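Local atomic coordinates of dehydrogenase (Chromobacterium violaceum, PDB entry 3Q2I), a protein that binds NADH and the nucleotide sugar UDP-GlcNAcA, and probably oxidises that sugar on the route to 2,3-diacetamido-2,3-dideoxy-D-mannuronic acid. Residues 172-175 with 176-180; 244-248 with 249-253; 264-268 with 269-273. All blocks are in the same frame, centred on the assembly; numbering follows the deposited sequence.

The three contacts follow one another along the chain, none enclosing or crossing another. Contact 1 comes first, at the end of helix 169-173 and in the turns after it, where the chain reaches the dinucleotide. Contact 2 closes the loop from strand 237-243 into strand 252-259 and meets the uracil of the nucleotide sugar; its Met244 CB packs against Tyr172 OH of contact 1. Contact 3 closes the hairpin between strands 262-267 and 273-279 at one edge, within this chain, of the mixed sheet to which those strands also belong. Contacts 2 and 3 are tied by a salt bridge from Glu252 to Arg265 and probably by a hydrogen bond from Val271 N to Gly253 O, while contacts 1 and 3 do not touch.

Contact 1: residues 172-175 with 176-180; sequences YDAA and GWRGT. With NAI (1,4-dihydronicotinamide adenine dinucleotide), chain B.
The indole of Trp177 packs on the methyl of Ala175, with CD1 lying 3.6 Å from Ala175 CB in an oblique approach. Alanine suits the place, its methyl small enough to meet the indole beside the turn. Residues 175-178 form a type I beta turn, in which Arg178 N donates to Ala175 O (3.0 Å) from above the carbonyl plane. A type II turn, 177-180, follows at once; Gly179 occupies its third position, where positive phi comes easily to glycine, and Thr180 OG1 is bonded to Trp177 O across it.

Trp177 holds CG between its backbone N and carbonyl carbon (chi1 74°), and its indole lies alongside the next side chain. Arg178 CG sits 3.7 Å above the centre of that ring, while Trp177 CZ2 lies 3.5 Å above one face of the guanidinium, offset toward its rim. Arg178 CB rests 3.4 Å from Tyr172 O, and the chain, extended from CG to NE, carries the guanidinium to the cofactor.

There Trp177 NE1 gives a nearly straight bond, in the plane of the indole, to NAI O1A (2.9 Å, 164°). Arg178 NH1 reaches NAI O1N (2.9 Å). The two donors thus grip one oxygen on each phosphorus of the pyrophosphate, and the positive charge of Arg178, with Arg23 close by, probably offsets the negative charge of the bound dinucleotide.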
loop_
_atom_site.group_PDB
_atom_site.type_symbol
_atom_site.label_atom_id
_atom_site.label_comp_id
_atom_site.label_asym_id
_atom_site.label_seq_id
_atom_site.Cartn_x
_atom_site.Cartn_y
_atom_site.Cartn_z
ATOM N N TYR A 172 10.950 32.251 17.477
ATOM C CA TYR A 172 10.648 32.062 16.063
ATOM C C TYR A 172 10.352 33.367 15.330
ATOM O O TYR A 172 10.683 33.514 14.181
ATOM C CB TYR A 172 9.454 31.120 15.905
ATOM C CG TYR A 172 9.703 29.785 16.578
ATOM C CD1 TYR A 172 10.354 28.754 15.878
ATOM C CD2 TYR A 172 9.246 29.508 17.867
ATOM C CE1 TYR A 172 10.577 27.543 16.463
ATOM C CE2 TYR A 172 9.450 28.260 18.452
ATOM C CZ TYR A 172 10.138 27.287 17.730
ATOM O OH TYR A 172 10.299 26.071 18.335
ATOM N N ASP A 173 9.790 34.357 16.028
ATOM C CA ASP A 173 9.380 35.581 15.347
ATOM C C ASP A 173 10.588 36.496 15.115
ATOM O O ASP A 173 10.485 37.493 14.393
ATOM C CB ASP A 173 8.392 36.341 16.256
ATOM C CG ASP A 173 6.996 35.745 16.252
ATOM O OD1 ASP A 173 6.753 34.737 15.576
ATOM O OD2 ASP A 173 6.122 36.287 16.959
ATOM N N ALA A 174 11.717 36.154 15.715
ATOM C CA ALA A 174 12.927 36.999 15.609
ATOM C C ALA A 174 13.335 37.241 14.164
ATOM O O ALA A 174 13.862 38.304 13.822
ATOM C CB ALA A 174 14.068 36.393 16.407
ATOM N N ALA A 175 13.077 36.282 13.279
ATOM C CA ALA A 175 13.359 36.474 11.850
ATOM C C ALA A 175 12.501 35.580 10.949
ATOM O O ALA A 175 12.053 34.501 11.387
ATOM C CB ALA A 175 14.835 36.213 11.546
ATOM N N GLY A 176 12.254 36.035 9.721
ATOM C CA GLY A 176 11.245 35.464 8.831
ATOM C C GLY A 176 11.608 34.018 8.510
ATOM O O GLY A 176 10.713 33.180 8.352
ATOM N N TRP A 177 12.900 33.742 8.394
ATOM C CA TRP A 177 13.372 32.417 8.005
ATOM C C TRP A 177 13.042 31.386 9.057
ATOM O O TRP A 177 12.958 30.181 8.740
ATOM C CB TRP A 177 14.903 32.422 7.704
ATOM C CG TRP A 177 15.829 32.518 8.883
ATOM C CD1 TRP A 177 16.362 33.673 9.432
ATOM C CD2 TRP A 177 16.445 31.437 9.574
ATOM N NE1 TRP A 177 17.229 33.359 10.434
ATOM C CE2 TRP A 177 17.347 31.989 10.510
ATOM C CE3 TRP A 177 16.369 30.039 9.453
ATOM C CZ2 TRP A 177 18.085 31.204 11.389
ATOM C CZ3 TRP A 177 17.101 29.267 10.325
ATOM C CH2 TRP A 177 17.989 29.837 11.263
ATOM N N ARG A 178 12.914 31.785 10.319
ATOM C CA ARG A 178 12.856 30.811 11.408
ATOM C C ARG A 178 11.461 30.181 11.398
ATOM O O ARG A 178 10.467 30.857 11.145
ATOM C CB ARG A 178 13.080 31.501 12.760
ATOM C CG ARG A 178 14.567 31.953 12.943
ATOM C CD ARG A 178 14.644 32.663 14.290
ATOM N NE ARG A 178 15.991 33.235 14.499
ATOM C CZ ARG A 178 17.084 32.526 14.755
ATOM N NH1 ARG A 178 18.253 33.179 14.953
ATOM N NH2 ARG A 178 17.070 31.195 14.779
ATOM N N GLY A 179 11.446 28.875 11.658
ATOM C CA GLY A 179 10.180 28.154 11.780
ATOM C C GLY A 179 9.578 27.733 10.460
ATOM O O GLY A 179 8.410 27.354 10.411
ATOM N N THR A 180 10.342 27.784 9.373
ATOM C CA THR A 180 9.875 27.479 8.020
ATOM C C THR A 180 10.535 26.188 7.538
ATOM O O THR A 180 11.671 25.846 7.943
ATOM C CB THR A 180 10.235 28.575 6.946
ATOM O OG1 THR A 180 11.670 28.667 6.767
ATOM C CG2 THR A 180 9.678 29.919 7.338
HETATM P PA NAI B . 20.408 34.865 12.390
HETATM O O1A NAI B . 19.066 35.154 11.853
HETATM O O2A NAI B . 20.841 35.490 13.790
HETATM O O5B NAI B . 21.573 35.234 11.390
HETATM C C5B NAI B . 21.047 35.633 10.155
HETATM C C4B NAI B . 22.149 36.341 9.379
HETATM O O4B NAI B . 22.230 35.979 7.989
HETATM C C3B NAI B . 21.477 37.713 9.457
HETATM O O3B NAI B . 22.399 38.702 9.937
HETATM C C2B NAI B . 20.864 37.932 8.063
HETATM O O2B NAI B . 20.747 39.296 7.677
HETATM C C1B NAI B . 21.941 37.188 7.239
HETATM N N9A NAI B . 21.532 36.881 5.888
HETATM C C8A NAI B . 20.323 36.361 5.493
HETATM N N7A NAI B . 20.361 36.156 4.206
HETATM C C5A NAI B . 21.614 36.433 3.710
HETATM C C6A NAI B . 22.223 36.419 2.438
HETATM N N6A NAI B . 21.556 35.996 1.308
HETATM N N1A NAI B . 23.500 36.825 2.334
HETATM C C2A NAI B . 24.145 37.244 3.404
HETATM N N3A NAI B . 23.639 37.292 4.634
HETATM C C4A NAI B . 22.354 36.912 4.799
HETATM O O3 NAI B . 20.540 33.284 12.532
HETATM P PN NAI B . 21.542 32.462 13.377
HETATM O O1N NAI B . 20.919 32.008 14.666
HETATM O O2N NAI B . 22.956 33.080 13.500
HETATM O O5D NAI B . 21.608 30.991 12.683
HETATM C C5D NAI B . 22.513 31.038 11.605
HETATM C C4D NAI B . 22.867 29.635 11.120
HETATM O O4D NAI B . 23.615 29.051 12.200
HETATM C C3D NAI B . 21.654 28.676 10.962
HETATM O O3D NAI B . 22.003 27.761 9.921
HETATM C C2D NAI B . 21.624 27.906 12.288
HETATM O O2D NAI B . 21.120 26.581 12.135
HETATM C C1D NAI B . 23.126 27.816 12.690
HETATM N N1N NAI B . 23.326 27.681 14.115
HETATM C C2N NAI B . 24.116 26.731 14.568
HETATM C C3N NAI B . 24.295 26.496 15.937
HETATM C C7N NAI B . 25.212 25.445 16.430
HETATM O O7N NAI B . 25.130 24.884 17.508
HETATM N N7N NAI B . 26.252 25.031 15.648
HETATM C C4N NAI B . 23.511 27.261 16.824
HETATM C C5N NAI B . 22.780 28.314 16.303
HETATM C C6N NAI B . 22.684 28.508 14.948
#

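Contact 2: residues 244-248 with 249-253; sequences MLTYP and KNLEG. With HP7 ((2S,3S,4R,5R,6R)-5-acetamido-6-[[[(2R,3S,4R,5R)-5-(2,4-dioxopyrimidin-1-yl)-3,4-dihydroxy-oxolan-2-yl]methoxy-hydroxy-phosphoryl]oxy-hydroxy-phosphoryl]oxy-3,4-dihydroxy-oxane-2-carboxylic acid), chain C.
Thr246 meets the second half of the loop through its methyl branch. Its CB lies 4.0 Å from Lys249 O; CG2 goes further, to 3.7 Å from that same oxygen and 3.9 Å from Leu251 CB, the two side chains crossing at about a right angle. The other branch, OG1, is held anti to the carbonyl carbon (chi1 -55°) and is hydrogen-bonded to Trp165 O. Threonine suits the place because its methyl packs on Leu251 CB while its hydroxyl meets Trp165 O.

Between these residues the chain turns through a cis peptide before Pro248, whose CB lies 3.6 Å above one face of the Tyr247 ring, toward its rim. The outer side of the bend meets the second subunit: Tyr247 O is bonded to Ser263 OG of that subunit, and Pro248 packs on its Glu278.

The turn presents a backbone amide to the nucleotide sugar. Asn250 N donates almost straight to HP7 O4 (2.9 Å, 163°), while Lys249 CB touches the same oxygen at 3.4 Å. Asn250 OD1 lies 3.2 Å from HP7 C5 and also accepts from Thr166 N, which fixes the carboxamide beside the uracil. Immediately afterwards Leu251 and Glu252 both face Phe164, so the loop that recognises the uracil enters strand 252-259 through a classic beta bulge.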
loop_
_atom_site.group_PDB
_atom_site.type_symbol
_atom_site.label_atom_id
_atom_site.label_comp_id
_atom_site.label_asym_id
_atom_site.label_seq_id
_atom_site.Cartn_x
_atom_site.Cartn_y
_atom_site.Cartn_z
ATOM N N MET A 244 9.860 21.576 22.161
ATOM C CA MET A 244 10.286 22.957 22.514
ATOM C C MET A 244 9.223 23.608 23.399
ATOM O O MET A 244 9.238 24.836 23.592
ATOM C CB MET A 244 10.551 23.785 21.249
ATOM C CG MET A 244 11.718 23.298 20.420
ATOM S SD MET A 244 13.279 23.142 21.314
ATOM C CE MET A 244 13.674 21.401 21.188
ATOM N N LEU A 245 8.302 22.822 23.938
ATOM C CA LEU A 245 7.154 23.418 24.645
ATOM C C LEU A 245 7.255 23.139 26.139
ATOM O O LEU A 245 6.233 23.202 26.829
ATOM C CB LEU A 245 5.833 22.781 24.169
ATOM C CG LEU A 245 5.605 22.930 22.669
ATOM C CD1 LEU A 245 4.253 22.323 22.301
ATOM C CD2 LEU A 245 5.751 24.383 22.202
ATOM N N THR A 246 8.455 22.894 26.662
ATOM C CA THR A 246 8.576 22.417 28.041
ATOM C C THR A 246 8.298 23.558 29.045
ATOM O O THR A 246 8.781 24.694 28.881
ATOM C CB THR A 246 9.988 21.918 28.305
ATOM O OG1 THR A 246 10.336 20.913 27.315
ATOM C CG2 THR A 246 10.063 21.308 29.693
ATOM N N TYR A 247 7.506 23.220 30.054
ATOM C CA TYR A 247 7.172 24.187 31.128
ATOM C C TYR A 247 8.167 24.090 32.247
ATOM O O TYR A 247 8.351 23.026 32.814
ATOM C CB TYR A 247 5.774 23.915 31.703
ATOM C CG TYR A 247 5.509 24.839 32.884
ATOM C CD1 TYR A 247 5.154 26.155 32.669
ATOM C CD2 TYR A 247 5.718 24.389 34.167
ATOM C CE1 TYR A 247 4.982 27.027 33.736
ATOM C CE2 TYR A 247 5.527 25.244 35.244
ATOM C CZ TYR A 247 5.183 26.532 35.006
ATOM O OH TYR A 247 5.034 27.359 36.112
ATOM N N PRO A 248 8.800 25.235 32.596
ATOM C CA PRO A 248 8.710 26.567 32.025
ATOM C C PRO A 248 10.029 26.989 31.394
ATOM O O PRO A 248 10.116 28.103 30.860
ATOM C CB PRO A 248 8.525 27.438 33.277
ATOM C CG PRO A 248 9.395 26.754 34.251
ATOM C CD PRO A 248 9.395 25.263 33.945
ATOM N N LYS A 249 11.026 26.109 31.438
ATOM C CA LYS A 249 12.330 26.336 30.801
ATOM C C LYS A 249 12.984 24.993 30.450
ATOM O O LYS A 249 12.418 23.946 30.755
ATOM C CB LYS A 249 13.246 27.134 31.760
ATOM C CG LYS A 249 13.607 26.379 33.015
ATOM C CD LYS A 249 14.401 27.284 33.974
ATOM C CE LYS A 249 14.468 26.606 35.315
ATOM N NZ LYS A 249 15.570 25.632 35.217
ATOM N N ASN A 250 14.166 25.019 29.846
ATOM C CA ASN A 250 14.848 23.787 29.443
ATOM C C ASN A 250 14.954 22.826 30.613
ATOM O O ASN A 250 15.383 23.197 31.728
ATOM C CB ASN A 250 16.256 24.037 28.896
ATOM C CG ASN A 250 16.287 24.586 27.480
ATOM O OD1 ASN A 250 15.262 24.960 26.893
ATOM N ND2 ASN A 250 17.492 24.615 26.898
ATOM N N LEU A 251 14.584 21.571 30.371
ATOM C CA LEU A 251 14.581 20.565 31.416
ATOM C C LEU A 251 15.621 19.470 31.231
ATOM O O LEU A 251 16.291 19.043 32.181
ATOM C CB LEU A 251 13.189 19.946 31.550
ATOM C CG LEU A 251 12.979 18.734 32.476
ATOM C CD1 LEU A 251 13.167 19.147 33.925
ATOM C CD2 LEU A 251 11.552 18.199 32.326
ATOM N N GLU A 252 15.773 18.955 30.019
ATOM C CA GLU A 252 16.528 17.714 29.847
ATOM C C GLU A 252 17.104 17.588 28.433
ATOM O O GLU A 252 16.447 17.966 27.435
ATOM C CB GLU A 252 15.587 16.516 30.075
ATOM C CG GLU A 252 16.279 15.192 29.926
ATOM C CD GLU A 252 15.391 14.006 30.287
ATOM O OE1 GLU A 252 15.773 12.873 29.965
ATOM O OE2 GLU A 252 14.305 14.191 30.891
ATOM N N GLY A 253 18.385 17.212 28.361
ATOM C CA GLY A 253 19.061 16.811 27.120
ATOM C C GLY A 253 19.788 15.566 27.544
ATOM O O GLY A 253 20.806 15.633 28.249
HETATM N N1 HP7 C . 15.329 29.555 25.495
HETATM C C2 HP7 C . 14.262 29.679 26.284
HETATM O O2 HP7 C . 13.339 30.469 25.953
HETATM N N3 HP7 C . 14.166 29.010 27.437
HETATM C C4 HP7 C . 15.147 28.182 27.821
HETATM O O4 HP7 C . 15.031 27.627 28.939
HETATM C C5 HP7 C . 16.276 28.017 27.012
HETATM C C6 HP7 C . 16.341 28.743 25.830
HETATM P PA HP7 C . 20.181 28.784 23.949
HETATM P PB HP7 C . 22.059 27.611 22.208
HETATM O "O'P" HP7 C . 17.445 26.921 19.461
HETATM O "O'Q" HP7 C . 18.474 28.064 17.885
HETATM C "C1'" HP7 C . 20.842 25.553 21.132
HETATM O O1A HP7 C . 20.165 27.806 25.114
HETATM O O1B HP7 C . 22.509 26.757 23.370
HETATM C C1C HP7 C . 15.337 30.276 24.215
HETATM C "C2'" HP7 C . 21.339 24.339 20.328
HETATM N "N2'" HP7 C . 22.708 23.990 20.710
HETATM O O2A HP7 C . 20.956 30.072 23.997
HETATM O O2B HP7 C . 22.904 28.733 21.640
HETATM C C2C HP7 C . 15.927 31.676 24.313
HETATM O O2C HP7 C . 15.101 32.477 23.460
HETATM C "C3'" HP7 C . 21.293 24.621 18.832
HETATM O "O3'" HP7 C . 21.454 23.339 18.179
HETATM O O3A HP7 C . 20.566 28.071 22.563
HETATM O O3B HP7 C . 21.785 26.617 20.942
HETATM C C3C HP7 C . 17.282 31.531 23.641
HETATM O O3C HP7 C . 17.674 32.751 23.012
HETATM C "C4'" HP7 C . 19.937 25.214 18.418
HETATM O "O4'" HP7 C . 19.920 25.642 17.060
HETATM C C4C HP7 C . 17.071 30.439 22.597
HETATM O O4C HP7 C . 16.208 29.561 23.333
HETATM C "C5'" HP7 C . 19.744 26.496 19.252
HETATM O "O5'" HP7 C . 19.609 26.039 20.595
HETATM C C5C HP7 C . 18.371 29.711 22.329
HETATM O O5C HP7 C . 18.655 29.118 23.590
HETATM C "C6'" HP7 C . 18.488 27.221 18.833
HETATM C "C7'" HP7 C . 23.132 22.833 21.214
HETATM O "O7'" HP7 C . 22.461 21.799 21.348
HETATM C "C8'" HP7 C . 24.581 22.808 21.639
#

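Contact 3: residues 264-268 with 269-273; sequences VRVGG and VAVNE
With chi1 at -177°, Val266 sets CG1 opposite its backbone N about the bond from CA to CB and against Val271, 3.5 Å from Val271 O and 4.1 Å from Val271 CB. Asn272 has CG tucked between its backbone N and carbonyl carbon (chi1 59°), which folds the amide back inside the loop: OD1 accepts from Ala270 N (2.9 Å) and lies 3.5 Å from Gly268 CA. Asparagine suits this position, since its short side chain reaches back to bond one amide of its own turn and to touch Gly268.

Gly267 O is gripped twice. Asn272 N (2.8 Å) meets the carbonyl almost head-on, though its N-H is bent from the line to the oxygen, whereas Glu273 N (2.9 Å) comes from well above the carbonyl plane. In return Gly267 N donates to Glu273 O (2.8 Å), completing an antiparallel hydrogen-bonded pair. Because Asn272 and Glu273 both face Gly267, this is a classic beta bulge, set where the hairpin of strands 262-267 and 273-279 closes at the edge of the mixed sheet.

Glycine fits both positions at the bend. Gly267 has no side chain to crowd the guanidinium of Arg265, which is hydrogen-bonded to Gln275 and salt-bridged to Glu252, and Gly268 adopts a positive phi of 91° while packing closely against Asn272. Val271 also has positive phi, less usual for a beta-branched residue; its carbonyl is bonded to Thr140 OG1, and its side chain, like that of Ala270, touches Tyr195. The extended side chain of Glu273 brings OE2 to Gln275 NE2.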
loop_
_atom_site.group_PDB
_atom_site.type_symbol
_atom_site.label_atom_id
_atom_site.label_comp_id
_atom_site.label_asym_id
_atom_site.label_seq_id
_atom_site.Cartn_x
_atom_site.Cartn_y
_atom_site.Cartn_z
ATOM N N VAL A 264 24.474 3.080 30.474
ATOM C CA VAL A 264 24.900 4.445 30.715
ATOM C C VAL A 264 23.750 5.424 30.555
ATOM O O VAL A 264 22.841 5.194 29.738
ATOM C CB VAL A 264 26.031 4.815 29.746
ATOM C CG1 VAL A 264 26.211 6.306 29.621
ATOM C CG2 VAL A 264 27.310 4.146 30.187
ATOM N N ARG A 265 23.725 6.469 31.374
ATOM C CA ARG A 265 22.887 7.604 31.119
ATOM C C ARG A 265 23.678 8.871 31.343
ATOM O O ARG A 265 24.307 9.061 32.397
ATOM C CB ARG A 265 21.639 7.581 32.022
ATOM C CG ARG A 265 20.700 8.785 31.755
ATOM C CD ARG A 265 19.606 8.868 32.822
ATOM N NE ARG A 265 18.307 9.293 32.295
ATOM C CZ ARG A 265 17.919 10.567 32.153
ATOM N NH1 ARG A 265 18.759 11.562 32.423
ATOM N NH2 ARG A 265 16.693 10.870 31.717
ATOM N N VAL A 266 23.655 9.731 30.339
ATOM C CA VAL A 266 24.208 11.084 30.428
ATOM C C VAL A 266 23.053 12.043 30.287
ATOM O O VAL A 266 22.347 11.989 29.288
ATOM C CB VAL A 266 25.197 11.359 29.289
ATOM C CG1 VAL A 266 25.806 12.749 29.465
ATOM C CG2 VAL A 266 26.259 10.260 29.266
ATOM N N GLY A 267 22.812 12.861 31.305
ATOM C CA GLY A 267 21.684 13.768 31.296
ATOM C C GLY A 267 22.057 15.201 31.682
ATOM O O GLY A 267 23.111 15.710 31.264
ATOM N N GLY A 268 21.173 15.835 32.447
ATOM C CA GLY A 268 21.267 17.279 32.627
ATOM C C GLY A 268 20.444 18.000 31.585
ATOM O O GLY A 268 19.630 17.342 30.906
ATOM N N VAL A 269 20.601 19.312 31.484
ATOM C CA VAL A 269 19.861 20.091 30.493
ATOM C C VAL A 269 20.475 19.938 29.103
ATOM O O VAL A 269 19.836 20.322 28.128
ATOM C CB VAL A 269 19.734 21.599 30.844
ATOM C CG1 VAL A 269 19.042 21.753 32.166
ATOM C CG2 VAL A 269 21.132 22.210 30.945
ATOM N N ALA A 270 21.704 19.433 29.034
ATOM C CA ALA A 270 22.481 19.397 27.793
ATOM C C ALA A 270 23.550 18.296 27.720
ATOM O O ALA A 270 24.741 18.554 27.490
ATOM C CB ALA A 270 23.064 20.782 27.509
ATOM N N VAL A 271 23.159 17.050 27.955
ATOM C CA VAL A 271 24.084 15.918 27.997
ATOM C C VAL A 271 25.405 16.263 28.668
ATOM O O VAL A 271 26.477 15.947 28.162
ATOM C CB VAL A 271 24.364 15.253 26.626
ATOM C CG1 VAL A 271 23.396 14.162 26.382
ATOM C CG2 VAL A 271 24.516 16.269 25.462
ATOM N N ASN A 272 25.258 16.893 29.818
ATOM C CA ASN A 272 26.429 17.476 30.507
ATOM C C ASN A 272 26.715 16.807 31.857
ATOM O O ASN A 272 27.748 17.098 32.498
ATOM C CB ASN A 272 26.170 18.973 30.682
ATOM C CG ASN A 272 24.909 19.266 31.479
ATOM O OD1 ASN A 272 23.782 19.111 30.990
ATOM N ND2 ASN A 272 25.082 19.704 32.727
ATOM N N GLU A 273 25.874 15.864 32.270
ATOM C CA GLU A 273 26.059 15.193 33.560
ATOM C C GLU A 273 26.010 13.686 33.420
ATOM O O GLU A 273 24.959 13.112 33.108
ATOM C CB GLU A 273 24.961 15.656 34.526
ATOM C CG GLU A 273 25.096 15.196 35.974
ATOM C CD GLU A 273 23.779 15.350 36.744
ATOM O OE1 GLU A 273 23.707 14.933 37.921
ATOM O OE2 GLU A 273 22.796 15.872 36.176
#